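Local coordinates for protein flavin-dependent monooxygenase, oxygenase subunit HsaA (Mycobacterium tuberculosis, PDB 3AFF) that probably catalyses the FMNH2-dependent ortho-hydroxylation of the secosteroid 3-HSA to the catechol 3,4-DHSA during cholesterol breakdown, at residues Pro21-Arg26 against Asp38-Ala43; Tyr120-Ala125 against Asn371-Ala376; Tyr305-Leu308 against Glu313-Phe316. All blocks are in the same frame, centred on the assembly; numbering follows the deposited sequence.

The three contacts hold different elements and do not touch one another. Contact 1 pairs helices 9-33 and 38-47 of the N-terminal helical region; it is partly buried and mixes charge stacking with van der Waals packing. Contact 2, the nearest of the three to the middle of the chain, is also partly buried but small and apolar, joining the loop leading into strand 124-129 to the loop before helix 374-377, close to the probable FMN site and a neighbouring subunit. Contact 3 lies at the surface, away from annotated sites, where aliphatic side chains pack the turn between two C-terminal helices. Centres of contacts 2 and 3 are about 26 Å apart.

Contact 1: Pro21-Arg26 against Asp38-Ala43; sequences PEIRDR and DETVKA
Glu-39 stacks off-centre over one face of the Arg-26 guanidinium, toward its NH2 side, with the carboxylate and guanidinium planes only 11° apart. CG of Glu-39 is trans to the backbone nitrogen (chi1 -179°) and the chain beyond it is extended, which carries the acid group out across the arginine; the two side chains meet at about a right angle. The salt bridge is a long one, 3.7 Å from Arg-26 NH2 to Glu-39 OE1. Because the oxygen lies well out of the guanidinium plane, no N-H points at it and the attraction is purely between charges. The aliphatic part of Glu-39 shares in the stack, with CG 3.6 Å from Arg-26 NH2. Over the opposite face of the guanidinium, toward its rim, lies the carbonyl oxygen of Glu-22, one turn back along the same helix. The positive charge of Arg-26 should also ease the proximity of two like charges, Glu-22 OE2 and Glu-39 OE1, 5.4 Å apart.

The two segments run almost antiparallel, at 160° with axes 11.1 Å apart, as the legs of a helical hairpin in the all-helical N-terminal domain of the acyl-CoA dehydrogenase fold. Such wide spacing suits a long arginine reaching across. Thr-40 is next, meeting the guanidinium at its edge, in plane: Arg-26 NH1 is 3.1 Å from Thr-40 CB, so short that the exact fit is doubtful. The methyl CG2 of Thr-40 also lies beside the arginine's aliphatic portion, 3.8 Å from Arg-26 CD. Deeper in, Ile-23 CG1 stands 4.4 Å from Thr-40 OG1. Thr-40 and Ile-23, both buried, also pack on Thr-82 of helix 80-96, where compact branched side chains fit between three helices.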
ATOM      1  N   PRO A  21       9.548  31.107  38.716  1.00 38.35           N
ATOM      2  CA  PRO A  21       8.406  31.221  39.626  1.00 39.25           C
ATOM      3  C   PRO A  21       7.736  32.607  39.676  1.00 40.62           C
ATOM      4  O   PRO A  21       6.509  32.662  39.628  1.00 40.98           O
ATOM      5  CB  PRO A  21       9.008  30.820  40.977  1.00 39.77           C
ATOM      6  CG  PRO A  21      10.080  29.870  40.620  1.00 39.09           C
ATOM      7  CD  PRO A  21      10.717  30.518  39.395  1.00 38.49           C
ATOM      8  N   GLU A  22       8.526  33.693  39.755  1.00 41.74           N
ATOM      9  CA  GLU A  22       8.041  35.085  39.763  1.00 43.92           C
ATOM     10  C   GLU A  22       7.346  35.475  38.463  1.00 42.30           C
ATOM     11  O   GLU A  22       6.364  36.208  38.478  1.00 42.41           O
ATOM     12  CB  GLU A  22       9.199  36.076  39.939  1.00 44.14           C
ATOM     13  CG  GLU A  22       9.736  36.318  41.387  1.00 48.86           C
ATOM     14  CD  GLU A  22      11.148  37.047  41.433  1.00 48.54           C
ATOM     15  OE1 GLU A  22      11.926  37.017  40.423  1.00 50.37           O
ATOM     16  OE2 GLU A  22      11.452  37.667  42.499  1.00 53.91           O
ATOM     17  N   ILE A  23       7.903  35.034  37.334  1.00 41.57           N
ATOM     18  CA  ILE A  23       7.305  35.316  36.035  1.00 40.26           C
ATOM     19  C   ILE A  23       5.986  34.596  35.926  1.00 40.08           C
ATOM     20  O   ILE A  23       5.015  35.195  35.516  1.00 38.40           O
ATOM     21  CB  ILE A  23       8.286  35.080  34.818  1.00 41.06           C
ATOM     22  CG1 ILE A  23       9.435  36.112  34.871  1.00 39.48           C
ATOM     23  CG2 ILE A  23       7.544  35.222  33.453  1.00 39.79           C
ATOM     24  CD1 ILE A  23      10.706  35.637  34.275  1.00 36.66           C
ATOM     25  N   ARG A  24       5.943  33.328  36.332  1.00 41.42           N
ATOM     26  CA  ARG A  24       4.678  32.557  36.300  1.00 42.74           C
ATOM     27  C   ARG A  24       3.547  33.247  37.075  1.00 42.78           C
ATOM     28  O   ARG A  24       2.414  33.327  36.589  1.00 42.08           O
ATOM     29  CB  ARG A  24       4.878  31.098  36.770  1.00 43.00           C
ATOM     30  CG  ARG A  24       3.650  30.139  36.541  1.00 43.13           C
ATOM     31  CD  ARG A  24       3.771  28.811  37.318  1.00 45.51           C
ATOM     32  NE  ARG A  24       4.966  28.027  36.943  1.00 52.54           N
ATOM     33  CZ  ARG A  24       5.971  27.678  37.764  1.00 57.36           C
ATOM     34  NH1 ARG A  24       7.017  26.996  37.282  1.00 58.26           N
ATOM     35  NH2 ARG A  24       5.957  27.997  39.069  1.00 59.45           N
ATOM     36  N   ASP A  25       3.881  33.788  38.248  1.00 43.62           N
ATOM     37  CA  ASP A  25       2.893  34.374  39.139  1.00 44.95           C
ATOM     38  C   ASP A  25       2.281  35.622  38.536  1.00 44.54           C
ATOM     39  O   ASP A  25       1.071  35.834  38.650  1.00 44.94           O
ATOM     40  CB  ASP A  25       3.504  34.707  40.521  1.00 46.07           C
ATOM     41  CG  ASP A  25       3.898  33.458  41.325  1.00 48.55           C
ATOM     42  OD1 ASP A  25       4.633  33.632  42.333  1.00 53.08           O
ATOM     43  OD2 ASP A  25       3.485  32.322  40.978  1.00 50.10           O
ATOM     44  N   ARG A  26       3.133  36.418  37.878  1.00 44.09           N
ATOM     45  CA  ARG A  26       2.788  37.680  37.206  1.00 42.59           C
ATOM     46  C   ARG A  26       1.964  37.488  35.894  1.00 41.79           C
ATOM     47  O   ARG A  26       1.415  38.447  35.351  1.00 40.63           O
ATOM     48  CB  ARG A  26       4.105  38.395  36.887  1.00 43.09           C
ATOM     49  CG  ARG A  26       4.163  39.846  37.156  1.00 44.22           C
ATOM     50  CD  ARG A  26       5.563  40.351  37.012  1.00 47.29           C
ATOM     51  NE  ARG A  26       6.402  40.092  38.175  1.00 52.45           N
ATOM     52  CZ  ARG A  26       7.722  39.882  38.147  1.00 53.33           C
ATOM     53  NH1 ARG A  26       8.381  39.882  37.009  1.00 55.51           N
ATOM     54  NH2 ARG A  26       8.392  39.647  39.268  1.00 55.74           N
ATOM     55  N   ASP A  38       7.634  46.451  33.861  1.00 36.64           N
ATOM     56  CA  ASP A  38       9.015  46.927  33.989  1.00 37.76           C
ATOM     57  C   ASP A  38       9.847  45.954  34.811  1.00 37.85           C
ATOM     58  O   ASP A  38      11.003  45.715  34.484  1.00 38.64           O
ATOM     59  CB  ASP A  38       9.078  48.324  34.605  1.00 37.88           C
ATOM     60  CG  ASP A  38       8.473  49.399  33.700  1.00 42.19           C
ATOM     61  OD1 ASP A  38       8.373  49.186  32.460  1.00 43.36           O
ATOM     62  OD2 ASP A  38       8.084  50.470  34.234  1.00 46.07           O
ATOM     63  N   GLU A  39       9.241  45.394  35.863  1.00 38.27           N
ATOM     64  CA  GLU A  39       9.888  44.474  36.794  1.00 40.02           C
ATOM     65  C   GLU A  39      10.460  43.248  36.084  1.00 37.00           C
ATOM     66  O   GLU A  39      11.552  42.780  36.428  1.00 36.20           O
ATOM     67  CB  GLU A  39       8.913  44.049  37.915  1.00 40.29           C
ATOM     68  CG  GLU A  39       9.510  43.088  38.985  1.00 44.71           C
ATOM     69  CD  GLU A  39       8.676  42.977  40.315  1.00 46.55           C
ATOM     70  OE1 GLU A  39       9.270  42.529  41.369  1.00 52.60           O
ATOM     71  OE2 GLU A  39       7.445  43.334  40.299  1.00 53.09           O
ATOM     72  N   THR A  40       9.740  42.714  35.098  1.00 35.11           N
ATOM     73  CA  THR A  40      10.275  41.520  34.461  1.00 33.10           C
ATOM     74  C   THR A  40      11.402  41.841  33.460  1.00 31.47           C
ATOM     75  O   THR A  40      12.422  41.124  33.419  1.00 29.71           O
ATOM     76  CB  THR A  40       9.201  40.441  34.055  1.00 33.63           C
ATOM     77  OG1 THR A  40       9.472  39.935  32.747  1.00 35.21           O
ATOM     78  CG2 THR A  40       7.873  40.953  34.085  1.00 32.41           C
ATOM     79  N   VAL A  41      11.257  42.974  32.745  1.00 30.62           N
ATOM     80  CA  VAL A  41      12.331  43.487  31.837  1.00 29.32           C
ATOM     81  C   VAL A  41      13.585  43.804  32.619  1.00 29.44           C
ATOM     82  O   VAL A  41      14.687  43.418  32.232  1.00 31.19           O
ATOM     83  CB  VAL A  41      11.858  44.715  31.007  1.00 29.75           C
ATOM     84  CG1 VAL A  41      12.963  45.201  30.045  1.00 26.93           C
ATOM     85  CG2 VAL A  41      10.575  44.376  30.257  1.00 26.53           C
ATOM     86  N   LYS A  42      13.435  44.489  33.748  1.00 30.08           N
ATOM     87  CA  LYS A  42      14.601  44.793  34.600  1.00 30.45           C
ATOM     88  C   LYS A  42      15.258  43.501  35.102  1.00 28.74           C
ATOM     89  O   LYS A  42      16.479  43.363  35.066  1.00 28.73           O
ATOM     90  CB  LYS A  42      14.199  45.682  35.790  1.00 31.25           C
ATOM     91  CG  LYS A  42      15.401  46.349  36.491  1.00 33.35           C
ATOM     92  CD  LYS A  42      15.012  46.860  37.899  1.00 34.41           C
ATOM     93  CE  LYS A  42      16.264  47.384  38.661  1.00 38.09           C
ATOM     94  NZ  LYS A  42      16.933  46.219  39.385  1.00 37.88           N
ATOM     95  N   ALA A  43      14.439  42.558  35.584  1.00 27.54           N
ATOM     96  CA  ALA A  43      14.965  41.263  36.065  1.00 27.32           C
ATOM     97  C   ALA A  43      15.802  40.591  34.990  1.00 26.85           C
ATOM     98  O   ALA A  43      16.945  40.207  35.228  1.00 27.30           O
ATOM     99  CB  ALA A  43      13.818  40.338  36.488  1.00 26.64           C
TER

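Contact 2: Tyr120-Ala125 against Asn371-Ala376; sequences YAPMGA and NDPERA
Ala-121 and Pro-122 form the surface on which the ring of Pro-373 rests, and Tyr-120 leads the chain into it. Tyr-120 belongs to the probable FMN site; its hydroxyl is hydrogen-bonded to His-95 ND1 and its ring makes an edge-to-face stack with Trp-233. Ala-121, small enough to let the proline ring come close to the main chain, has its CA 4.2 Å from Pro-373 CG. Its methyl is only a little farther, with Ala-121 CB 4.4 Å from Pro-373 CG.

Pro-122 makes the closest approach: its CD lies 3.9 Å from Pro-373 CG, and the two rings pass one another pointing opposite ways. A buried proline suits this place, since it offers a rigid apolar edge and is the centre of an inverse gamma turn that bends the chain just before strand 124-129. The contact therefore ties the entry of that strand to the turn that leads into helix 374-377, linking the beta domain of the acyl-CoA dehydrogenase fold to the C-terminal helical part.

Pro-373 is held in place by the structure on either side of it in sequence. A chi1 of -169° swings the carboxylate of Asp-372 away from its own N, and OD1 accepts from Glu-374 N at 2.6 Å, with an N-H...O angle of 159°. This is an Asx turn that caps the helix start, and a proline inside it has no N-H that would need a partner. Ala-376 N then bonds to Pro-373 O at 2.7 Å. Farther along the first segment the contact borders another chain: Met-123 packs on Arg-162 and Ala-125 on Gly-161 of the second subunit, while Pro-373 itself packs on Glu-384 of that subunit.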
ATOM      1  N   TYR A 120       9.602  43.932  10.719  1.00 16.88           N
ATOM      2  CA  TYR A 120      10.287  43.586   9.450  1.00 17.90           C
ATOM      3  C   TYR A 120       9.396  43.456   8.214  1.00 18.39           C
ATOM      4  O   TYR A 120       9.881  43.479   7.070  1.00 17.33           O
ATOM      5  CB  TYR A 120      11.069  42.287   9.593  1.00 18.51           C
ATOM      6  CG  TYR A 120      12.216  42.283  10.626  1.00 17.01           C
ATOM      7  CD1 TYR A 120      13.178  43.272  10.647  1.00 16.47           C
ATOM      8  CD2 TYR A 120      12.309  41.254  11.579  1.00 18.48           C
ATOM      9  CE1 TYR A 120      14.276  43.243  11.625  1.00 15.99           C
ATOM     10  CE2 TYR A 120      13.357  41.235  12.581  1.00 18.53           C
ATOM     11  CZ  TYR A 120      14.332  42.226  12.553  1.00 18.79           C
ATOM     12  OH  TYR A 120      15.386  42.180  13.441  1.00 18.57           O
ATOM     13  N   ALA A 121       8.100  43.334   8.437  1.00 18.48           N
ATOM     14  CA  ALA A 121       7.111  43.283   7.343  1.00 20.06           C
ATOM     15  C   ALA A 121       7.167  44.564   6.528  1.00 20.27           C
ATOM     16  O   ALA A 121       7.340  45.615   7.074  1.00 21.34           O
ATOM     17  CB  ALA A 121       5.671  43.111   7.946  1.00 18.90           C
ATOM     18  N   PRO A 122       7.022  44.474   5.209  1.00 22.10           N
ATOM     19  CA  PRO A 122       7.243  45.665   4.419  1.00 22.37           C
ATOM     20  C   PRO A 122       6.026  46.638   4.525  1.00 23.96           C
ATOM     21  O   PRO A 122       5.157  46.599   3.685  1.00 25.94           O
ATOM     22  CB  PRO A 122       7.330  45.099   2.993  1.00 21.29           C
ATOM     23  CG  PRO A 122       6.438  43.916   3.014  1.00 20.54           C
ATOM     24  CD  PRO A 122       6.646  43.305   4.378  1.00 20.69           C
ATOM     25  N   MET A 123       5.940  47.498   5.537  1.00 21.79           N
ATOM     26  CA  MET A 123       4.753  48.339   5.645  1.00 22.35           C
ATOM     27  C   MET A 123       5.149  49.830   5.435  1.00 22.01           C
ATOM     28  O   MET A 123       4.554  50.717   6.037  1.00 22.64           O
ATOM     29  CB  MET A 123       4.085  48.106   7.022  1.00 21.54           C
ATOM     30  CG  MET A 123       3.610  46.650   7.218  1.00 21.46           C
ATOM     31  SD  MET A 123       2.746  46.263   8.736  1.00 26.65           S
ATOM     32  CE  MET A 123       4.034  45.318   9.464  1.00 34.35           C
ATOM     33  N   GLY A 124       6.213  50.067   4.671  1.00 20.77           N
ATOM     34  CA  GLY A 124       6.804  51.390   4.496  1.00 20.56           C
ATOM     35  C   GLY A 124       7.933  51.223   3.507  1.00 19.78           C
ATOM     36  O   GLY A 124       8.202  50.095   3.088  1.00 20.62           O
ATOM     37  N   ALA A 125       8.614  52.325   3.180  1.00 18.55           N
ATOM     38  CA  ALA A 125       9.730  52.283   2.281  1.00 19.57           C
ATOM     39  C   ALA A 125      10.740  53.403   2.640  1.00 19.88           C
ATOM     40  O   ALA A 125      10.421  54.292   3.414  1.00 19.58           O
ATOM     41  CB  ALA A 125       9.222  52.432   0.824  1.00 18.59           C
ATOM     42  N   ASN A 371       1.260  34.439   8.969  1.00 22.66           N
ATOM     43  CA  ASN A 371       1.201  35.734   8.261  1.00 23.70           C
ATOM     44  C   ASN A 371       2.601  36.311   7.917  1.00 24.92           C
ATOM     45  O   ASN A 371       2.702  37.487   7.553  1.00 25.85           O
ATOM     46  CB  ASN A 371       0.312  36.748   9.014  1.00 23.68           C
ATOM     47  CG  ASN A 371      -1.161  36.393   8.891  1.00 26.33           C
ATOM     48  OD1 ASN A 371      -1.690  35.636   9.731  1.00 30.50           O
ATOM     49  ND2 ASN A 371      -1.804  36.803   7.778  1.00 24.26           N
ATOM     50  N   ASP A 372       3.660  35.493   7.961  1.00 24.22           N
ATOM     51  CA  ASP A 372       4.991  36.058   7.739  1.00 24.62           C
ATOM     52  C   ASP A 372       5.208  36.216   6.244  1.00 22.83           C
ATOM     53  O   ASP A 372       5.051  35.268   5.522  1.00 21.03           O
ATOM     54  CB  ASP A 372       6.125  35.220   8.356  1.00 25.73           C
ATOM     55  CG  ASP A 372       7.466  35.990   8.331  1.00 31.95           C
ATOM     56  OD1 ASP A 372       7.886  36.335   7.222  1.00 33.01           O
ATOM     57  OD2 ASP A 372       8.039  36.365   9.397  1.00 40.27           O
ATOM     58  N   PRO A 373       5.537  37.428   5.764  1.00 22.52           N
ATOM     59  CA  PRO A 373       5.841  37.541   4.311  1.00 21.65           C
ATOM     60  C   PRO A 373       7.036  36.728   3.761  1.00 21.87           C
ATOM     61  O   PRO A 373       7.139  36.464   2.554  1.00 22.07           O
ATOM     62  CB  PRO A 373       6.042  39.053   4.112  1.00 21.18           C
ATOM     63  CG  PRO A 373       6.355  39.598   5.452  1.00 22.72           C
ATOM     64  CD  PRO A 373       5.577  38.732   6.446  1.00 23.23           C
ATOM     65  N   GLU A 374       7.960  36.331   4.619  1.00 22.75           N
ATOM     66  CA  GLU A 374       9.090  35.583   4.142  1.00 25.09           C
ATOM     67  C   GLU A 374       8.701  34.234   3.624  1.00 26.31           C
ATOM     68  O   GLU A 374       9.441  33.628   2.877  1.00 28.45           O
ATOM     69  CB  GLU A 374      10.092  35.376   5.243  1.00 26.00           C
ATOM     70  CG  GLU A 374      10.641  36.654   5.781  1.00 27.87           C
ATOM     71  CD  GLU A 374      12.017  36.447   6.492  1.00 30.66           C
ATOM     72  OE1 GLU A 374      12.379  35.259   6.854  1.00 27.86           O
ATOM     73  OE2 GLU A 374      12.682  37.504   6.673  1.00 24.45           O
ATOM     74  N   ARG A 375       7.538  33.737   3.998  1.00 27.69           N
ATOM     75  CA  ARG A 375       7.048  32.522   3.356  1.00 28.59           C
ATOM     76  C   ARG A 375       6.913  32.768   1.849  1.00 27.88           C
ATOM     77  O   ARG A 375       7.017  31.846   1.068  1.00 29.28           O
ATOM     78  CB  ARG A 375       5.693  32.091   3.935  1.00 29.29           C
ATOM     79  CG  ARG A 375       5.736  31.735   5.382  1.00 33.29           C
ATOM     80  CD  ARG A 375       4.319  31.539   5.927  1.00 40.94           C
ATOM     81  NE  ARG A 375       3.645  30.416   5.261  1.00 45.39           N
ATOM     82  CZ  ARG A 375       2.359  30.416   4.886  1.00 49.58           C
ATOM     83  NH1 ARG A 375       1.579  31.481   5.104  1.00 48.48           N
ATOM     84  NH2 ARG A 375       1.846  29.346   4.273  1.00 50.66           N
ATOM     85  N   ALA A 376       6.698  34.007   1.420  1.00 25.23           N
ATOM     86  CA  ALA A 376       6.609  34.221  -0.005  1.00 23.91           C
ATOM     87  C   ALA A 376       7.985  34.573  -0.547  1.00 22.82           C
ATOM     88  O   ALA A 376       8.340  34.159  -1.631  1.00 22.97           O
ATOM     89  CB  ALA A 376       5.597  35.300  -0.310  1.00 24.53           C
TER

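Contact 3: Tyr305-Leu308 against Glu313-Phe316; sequences YALL and EIPF
Leu-307 and Leu-308, on the last turn of helix 286-309, meet Ile-314 and Pro-315 across the short connection to helix 316-342, a helical hairpin in the C-terminal domain of the acyl-CoA dehydrogenase fold. One bump is the tip of Ile-314. Its CG1 stands anti to the carbonyl carbon (chi1 -63°), and an extended chi2 of 159° carries CD1 on, across the branched end of Leu-308 at about a right angle. There CD1 of Ile-314 settles against the fork of the leucine, 3.5 Å from Leu-308 CD1, 3.6 Å from Leu-308 CG and 3.8 Å from Leu-308 CD2. A slender isoleucine end suits so shallow a hollow, and Pro-232 and Arg-319 also touch Ile-314.

Leu-307 makes the second bump, pointing from the helix toward the loop and also touching Leu-318. The side chain of Glu-313 leaves the backbone pointing away from the helix, as befits an exposed charge, and the residue offers only its backbone to the leucine. Pro-315, at the N-cap position of helix 316-342, adds a rigid ring lying across Leu-307. In the resulting notch, Leu-307 CD1 sits 3.8 Å from Pro-315 CD and 3.9 Å from Glu-313 O.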
ATOM      1  N   TYR A 305      25.280  25.662  13.897  1.00 20.50           N
ATOM      2  CA  TYR A 305      26.273  26.309  14.715  1.00 22.82           C
ATOM      3  C   TYR A 305      27.529  25.468  14.793  1.00 23.78           C
ATOM      4  O   TYR A 305      28.621  26.014  14.752  1.00 25.08           O
ATOM      5  CB  TYR A 305      25.730  26.648  16.090  1.00 22.40           C
ATOM      6  CG  TYR A 305      26.666  27.511  16.876  1.00 25.85           C
ATOM      7  CD1 TYR A 305      27.025  28.778  16.402  1.00 26.26           C
ATOM      8  CD2 TYR A 305      27.243  27.045  18.076  1.00 26.25           C
ATOM      9  CE1 TYR A 305      27.896  29.594  17.113  1.00 22.76           C
ATOM     10  CE2 TYR A 305      28.132  27.827  18.774  1.00 24.79           C
ATOM     11  CZ  TYR A 305      28.430  29.124  18.301  1.00 27.09           C
ATOM     12  OH  TYR A 305      29.291  29.934  19.023  1.00 26.28           O
ATOM     13  N   ALA A 306      27.360  24.140  14.841  1.00 23.32           N
ATOM     14  CA  ALA A 306      28.478  23.196  14.923  1.00 23.20           C
ATOM     15  C   ALA A 306      29.375  23.297  13.713  1.00 22.71           C
ATOM     16  O   ALA A 306      30.622  23.243  13.827  1.00 22.79           O
ATOM     17  CB  ALA A 306      27.962  21.746  15.137  1.00 23.21           C
ATOM     18  N   LEU A 307      28.785  23.486  12.538  1.00 21.41           N
ATOM     19  CA  LEU A 307      29.602  23.731  11.347  1.00 21.56           C
ATOM     20  C   LEU A 307      30.369  25.087  11.385  1.00 23.15           C
ATOM     21  O   LEU A 307      31.563  25.156  11.008  1.00 22.40           O
ATOM     22  CB  LEU A 307      28.747  23.673  10.084  1.00 22.41           C
ATOM     23  CG  LEU A 307      28.169  22.288   9.767  1.00 25.00           C
ATOM     24  CD1 LEU A 307      26.934  22.412   8.887  1.00 22.51           C
ATOM     25  CD2 LEU A 307      29.204  21.472   9.053  1.00 24.73           C
ATOM     26  N   LEU A 308      29.700  26.149  11.866  1.00 21.92           N
ATOM     27  CA  LEU A 308      30.334  27.473  11.875  1.00 22.37           C
ATOM     28  C   LEU A 308      31.512  27.472  12.899  1.00 23.54           C
ATOM     29  O   LEU A 308      32.595  27.960  12.579  1.00 24.68           O
ATOM     30  CB  LEU A 308      29.274  28.554  12.183  1.00 21.71           C
ATOM     31  CG  LEU A 308      28.172  28.740  11.112  1.00 20.51           C
ATOM     32  CD1 LEU A 308      27.068  29.704  11.616  1.00 19.15           C
ATOM     33  CD2 LEU A 308      28.794  29.197   9.782  1.00 16.28           C
ATOM     34  N   GLU A 313      31.119  25.838   6.204  1.00 31.56           N
ATOM     35  CA  GLU A 313      29.930  26.401   5.607  1.00 33.24           C
ATOM     36  C   GLU A 313      28.670  25.572   5.880  1.00 31.33           C
ATOM     37  O   GLU A 313      28.737  24.333   6.022  1.00 30.99           O
ATOM     38  CB  GLU A 313      30.156  26.523   4.130  1.00 34.90           C
ATOM     39  CG  GLU A 313      30.998  27.760   3.797  1.00 42.32           C
ATOM     40  CD  GLU A 313      31.364  27.811   2.332  1.00 54.04           C
ATOM     41  OE1 GLU A 313      30.912  26.895   1.562  1.00 57.34           O
ATOM     42  OE2 GLU A 313      32.097  28.773   1.955  1.00 58.25           O
ATOM     43  N   ILE A 314      27.542  26.261   6.003  1.00 29.70           N
ATOM     44  CA  ILE A 314      26.248  25.598   6.145  1.00 27.89           C
ATOM     45  C   ILE A 314      25.661  25.231   4.758  1.00 28.74           C
ATOM     46  O   ILE A 314      25.548  26.068   3.889  1.00 29.53           O
ATOM     47  CB  ILE A 314      25.285  26.443   6.962  1.00 27.50           C
ATOM     48  CG1 ILE A 314      25.825  26.616   8.408  1.00 27.86           C
ATOM     49  CG2 ILE A 314      23.892  25.790   6.939  1.00 26.90           C
ATOM     50  CD1 ILE A 314      25.287  27.803   9.222  1.00 27.32           C
ATOM     51  N   PRO A 315      25.322  23.962   4.533  1.00 28.61           N
ATOM     52  CA  PRO A 315      24.783  23.720   3.207  1.00 28.74           C
ATOM     53  C   PRO A 315      23.326  24.162   3.013  1.00 28.13           C
ATOM     54  O   PRO A 315      22.539  24.251   3.979  1.00 26.98           O
ATOM     55  CB  PRO A 315      24.897  22.198   3.024  1.00 28.69           C
ATOM     56  CG  PRO A 315      25.400  21.641   4.344  1.00 30.15           C
ATOM     57  CD  PRO A 315      25.471  22.746   5.357  1.00 28.65           C
ATOM     58  N   PHE A 316      22.957  24.387   1.762  1.00 27.63           N
ATOM     59  CA  PHE A 316      21.590  24.787   1.474  1.00 26.61           C
ATOM     60  C   PHE A 316      20.604  23.740   2.013  1.00 26.91           C
ATOM     61  O   PHE A 316      19.583  24.106   2.591  1.00 26.64           O
ATOM     62  CB  PHE A 316      21.371  25.060  -0.026  1.00 26.95           C
ATOM     63  CG  PHE A 316      19.925  25.294  -0.375  1.00 26.42           C
ATOM     64  CD1 PHE A 316      19.337  26.548  -0.175  1.00 25.04           C
ATOM     65  CD2 PHE A 316      19.129  24.250  -0.806  1.00 27.11           C
ATOM     66  CE1 PHE A 316      17.974  26.764  -0.464  1.00 25.30           C
ATOM     67  CE2 PHE A 316      17.756  24.470  -1.090  1.00 28.89           C
ATOM     68  CZ  PHE A 316      17.192  25.746  -0.909  1.00 26.66           C
TER